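Inositol monophosphatase (Zymomonas mobilis, PDB 4N81) probably hydrolyses phosphate monoesters such as inositol monophosphate, with magnesium ions as cofactor. Local coordinates at residues D8-R11 / L12-L16; V169-D172 / K173-L176. One frame throughout, in Å; residues are numbered along the deposited sequence.

Contact 1 of 2, residues D8-R11 / L12-L16; sequences DDIR and LAHRL
Ile10 and His14 meet one turn apart in a local i to i+4 contact on the first helix of the chain, 7-24, whose inner side packs on helix 42-61 and on strands 102-109 and 112-120. Their side chains run alongside each other, pointing the same way, and Ile10 CG2 touches His14 CD2 at 3.8 Å. That methyl stands anti to the Ile10 backbone N, with CG1 beside the N at chi1 -72°, which turns CG2 toward the next turn of the helix. His14 CD2 also lies 3.3 Å from Ile10 O, the carbonyl that accepts the backbone N-H of His14 at 3.0 Å. ND1, on the other side of the ring from CD2, is hydrogen-bonded to Arg126, which together with the Ile10 contact would limit the ring's rotation. The backbone is regular alpha helix: Leu12 N, Ala13 N and Arg15 N bond to Asp8 O, Asp9 O and Arg11 O in turn. In the alternating alpha-beta layers of the phosphatase fold, this helix is one of a pair covering the larger sheet; Ala13 rests on Leu115 and Ile117, while Leu12 turns to Ile57 and Leu58. Asp9 is buried against the same sheet, its carboxylate shared between Arg62 and Arg81, whose charges would be expected to favour its ionised form. On the exposed side, Arg11 NH1 forms a salt bridge to Asp8 OD1 at 2.9 Å, met on the anti side of the carboxylate and 33° out of its plane, with a weak bond from NH2 to the same oxygen. Leu12 CD1 sits 3.8 Å above one face of the Arg15 guanidinium, near its rim, giving this solvent-side group an apolar neighbour.

Contact 2 of 2, residues V169-D172 / K173-L176; sequences VHFD and KIRL
Asp172 and Arg175 are joined three residues apart near the C-terminal end of helix 165-175, and the aspartate can be followed outward. Its CB lies 3.2 Å from Lys173 N, the next residue along the backbone. CG stands anti to the Asp172 backbone N (chi1 -163°), beside the carbonyl carbon, which carries the carboxylate forward along the helix to the arginine. There OD1 takes two bonds at once, from Arg175 NE at 2.9 Å and from Arg175 NH2 at 2.8 Å. This is a side-on grip by two nitrogens on one oxygen: OD1 lies in the guanidinium plane at its edge, yet the carboxylate is turned 45° against that plane. NH2 arrives on the syn side, whereas NE comes from above the carboxylate plane, both from the same face. The other oxygen, OD2, meets Leu176 CD1 at 3.6 Å, while Leu176 CG lies above one face of the guanidinium, near its rim. The helix is the crossover of a beta-alpha-beta unit between the parallel strands 154-157 and 180-183, and its Phe171 packs on Leu155, Thr157 and Thr181 of those strands. Trp161 of the second subunit makes a cation-pi contact with Arg175 and packs on Asp172, placing the ion pair at the dimer interface. With an alanine at Asp172, NE and NH2 of Arg175 would probably lose this acceptor, and the guanidinium would be freer to turn against that tryptophan. Further back, Val169 CG1 lies 3.8 Å from Lys173 CE, the lysine running extended alongside the valine to put NZ in a salt bridge with Glu258. Ile174 CG2 touches Phe171 O at 3.3 Å, and its side chain packs on Ala253 and Met257 of helix 250-257.

Overall arrangement
Contacts 1 and 2 are both short helical stretches of about two turns, bonded i to i+4, but they lie at opposite sides of the chain's centre, their own centres 39 Å apart and their nearest atoms about 30 Å apart. Contact 1 belongs to the helix layer over the larger sheet, contact 2 to the crossover helix beside the smaller one. Contact 1 is complete long before contact 2 begins in the sequence, and they do not touch. Neither reaches the predicted magnesium site of Glu70, Asp86, Ile88, Asp89 and Asp210. They differ in surroundings too: no other chain of the assembly touches 8-16, whereas 169-176 meets Trp161 of the second subunit.

Contact 1 of 2, residues D8-R11 / L12-L16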
# COMPACT_ATOMS: atom_id res chain seq x y z
N ASP A 8 -11.91 30.79 4.59
CA ASP A 8 -11.76 31.11 3.16
C ASP A 8 -10.62 30.33 2.53
O ASP A 8 -10.73 29.81 1.39
CB ASP A 8 -11.48 32.60 2.98
CG ASP A 8 -12.74 33.45 3.07
OD1 ASP A 8 -13.84 32.90 2.85
OD2 ASP A 8 -12.61 34.66 3.36
N ASP A 9 -9.52 30.23 3.29
CA ASP A 9 -8.36 29.46 2.84
C ASP A 9 -8.67 27.97 2.76
O ASP A 9 -8.13 27.26 1.89
CB ASP A 9 -7.15 29.69 3.76
CG ASP A 9 -6.63 31.13 3.69
OD1 ASP A 9 -6.15 31.66 4.72
OD2 ASP A 9 -6.65 31.71 2.58
N ILE A 10 -9.53 27.48 3.65
CA ILE A 10 -9.92 26.06 3.57
C ILE A 10 -10.71 25.81 2.29
O ILE A 10 -10.52 24.80 1.58
CB ILE A 10 -10.79 25.68 4.77
CG1 ILE A 10 -9.96 25.63 6.06
CG2 ILE A 10 -11.44 24.31 4.60
CD1 ILE A 10 -10.86 25.75 7.31
N ARG A 11 -11.58 26.77 1.96
CA ARG A 11 -12.36 26.60 0.75
C ARG A 11 -11.46 26.61 -0.51
O ARG A 11 -11.60 25.78 -1.43
CB ARG A 11 -13.44 27.70 0.68
CG ARG A 11 -14.34 27.59 -0.55
CD ARG A 11 -15.42 28.73 -0.53
NE ARG A 11 -15.80 29.09 0.84
CZ ARG A 11 -15.56 30.28 1.40
NH1 ARG A 11 -14.95 31.23 0.70
NH2 ARG A 11 -15.94 30.52 2.66
N LEU A 12 -10.49 27.52 -0.52
CA LEU A 12 -9.55 27.55 -1.63
C LEU A 12 -8.76 26.23 -1.67
O LEU A 12 -8.53 25.66 -2.73
CB LEU A 12 -8.55 28.70 -1.42
CG LEU A 12 -7.49 28.92 -2.51
CD1 LEU A 12 -8.18 28.99 -3.86
CD2 LEU A 12 -6.66 30.22 -2.28
N ALA A 13 -8.41 25.70 -0.51
CA ALA A 13 -7.56 24.51 -0.47
C ALA A 13 -8.31 23.33 -1.07
O ALA A 13 -7.73 22.54 -1.86
CB ALA A 13 -7.12 24.23 0.97
N HIS A 14 -9.60 23.23 -0.79
CA HIS A 14 -10.40 22.20 -1.43
C HIS A 14 -10.47 22.38 -2.92
O HIS A 14 -10.45 21.39 -3.69
CB HIS A 14 -11.85 22.23 -0.89
CG HIS A 14 -12.01 21.53 0.43
ND1 HIS A 14 -11.88 20.17 0.56
CD2 HIS A 14 -12.26 22.00 1.67
CE1 HIS A 14 -12.05 19.82 1.82
NE2 HIS A 14 -12.28 20.92 2.53
N ARG A 15 -10.54 23.64 -3.35
CA ARG A 15 -10.57 23.87 -4.80
C ARG A 15 -9.26 23.44 -5.48
O ARG A 15 -9.27 22.82 -6.56
CB ARG A 15 -10.92 25.36 -5.11
CG ARG A 15 -10.73 25.77 -6.57
CD ARG A 15 -11.73 26.84 -7.05
NE ARG A 15 -11.33 28.25 -6.87
CZ ARG A 15 -11.62 28.98 -5.79
NH1 ARG A 15 -12.28 28.44 -4.77
NH2 ARG A 15 -11.23 30.26 -5.72
N LEU A 16 -8.14 23.69 -4.80
CA LEU A 16 -6.85 23.29 -5.35
C LEU A 16 -6.78 21.77 -5.40
O LEU A 16 -6.29 21.19 -6.37
CB LEU A 16 -5.71 23.84 -4.48
CG LEU A 16 -5.65 25.38 -4.40
CD1 LEU A 16 -4.54 25.76 -3.45
CD2 LEU A 16 -5.40 26.03 -5.75

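Contact 2 of 2, residues V169-D172 / K173-L176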
# COMPACT_ATOMS: atom_id res chain seq x y z
N VAL A 169 19.72 2.30 11.28
CA VAL A 169 19.95 1.63 12.54
C VAL A 169 18.92 2.12 13.59
O VAL A 169 18.31 1.29 14.30
CB VAL A 169 21.38 1.84 13.01
CG1 VAL A 169 21.60 1.32 14.48
CG2 VAL A 169 22.36 1.17 12.00
N HIS A 170 18.68 3.44 13.65
CA HIS A 170 17.66 3.92 14.60
C HIS A 170 16.26 3.35 14.29
O HIS A 170 15.48 2.94 15.22
CB HIS A 170 17.56 5.46 14.51
CG HIS A 170 18.85 6.16 14.81
ND1 HIS A 170 19.51 6.01 16.01
CD2 HIS A 170 19.59 7.04 14.08
CE1 HIS A 170 20.62 6.75 16.00
NE2 HIS A 170 20.68 7.39 14.84
N PHE A 171 15.95 3.25 12.99
CA PHE A 171 14.65 2.72 12.62
C PHE A 171 14.55 1.25 13.01
O PHE A 171 13.53 0.78 13.53
CB PHE A 171 14.33 2.87 11.13
CG PHE A 171 12.95 2.35 10.80
CD1 PHE A 171 11.85 3.10 11.16
CD2 PHE A 171 12.76 1.07 10.24
CE1 PHE A 171 10.56 2.62 10.94
CE2 PHE A 171 11.47 0.58 10.01
CZ PHE A 171 10.38 1.35 10.39
N ASP A 172 15.62 0.50 12.75
CA ASP A 172 15.55 -0.91 13.07
C ASP A 172 15.36 -1.15 14.57
O ASP A 172 14.63 -2.09 15.01
CB ASP A 172 16.84 -1.58 12.62
CG ASP A 172 16.67 -3.07 12.53
OD1 ASP A 172 15.82 -3.47 11.71
OD2 ASP A 172 17.30 -3.82 13.33
N LYS A 173 15.99 -0.27 15.36
CA LYS A 173 15.88 -0.45 16.78
C LYS A 173 14.45 -0.21 17.26
O LYS A 173 13.93 -0.96 18.14
CB LYS A 173 16.85 0.48 17.53
CG LYS A 173 18.34 0.00 17.39
CD LYS A 173 19.31 0.90 18.12
CE LYS A 173 20.76 0.28 18.06
NZ LYS A 173 21.70 1.26 18.74
N ILE A 174 13.81 0.84 16.75
CA ILE A 174 12.38 0.96 17.15
C ILE A 174 11.44 -0.10 16.56
O ILE A 174 10.53 -0.61 17.26
CB ILE A 174 11.81 2.38 16.99
CG1 ILE A 174 10.33 2.42 17.49
CG2 ILE A 174 11.93 2.88 15.54
CD1 ILE A 174 9.80 3.87 17.55
N ARG A 175 11.73 -0.54 15.33
CA ARG A 175 10.90 -1.57 14.71
C ARG A 175 10.89 -2.84 15.58
O ARG A 175 9.83 -3.45 15.78
CB ARG A 175 11.52 -1.97 13.38
CG ARG A 175 10.93 -3.22 12.76
CD ARG A 175 11.67 -3.53 11.45
NE ARG A 175 13.01 -4.11 11.67
CZ ARG A 175 13.21 -5.40 11.94
NH1 ARG A 175 12.19 -6.23 12.09
NH2 ARG A 175 14.44 -5.88 12.10
N LEU A 176 12.05 -3.18 16.14
CA LEU A 176 12.19 -4.41 16.93
C LEU A 176 11.38 -4.38 18.22
O LEU A 176 11.11 -5.42 18.82
CB LEU A 176 13.66 -4.67 17.27
CG LEU A 176 14.47 -5.18 16.06
CD1 LEU A 176 15.95 -5.23 16.40
CD2 LEU A 176 13.94 -6.55 15.62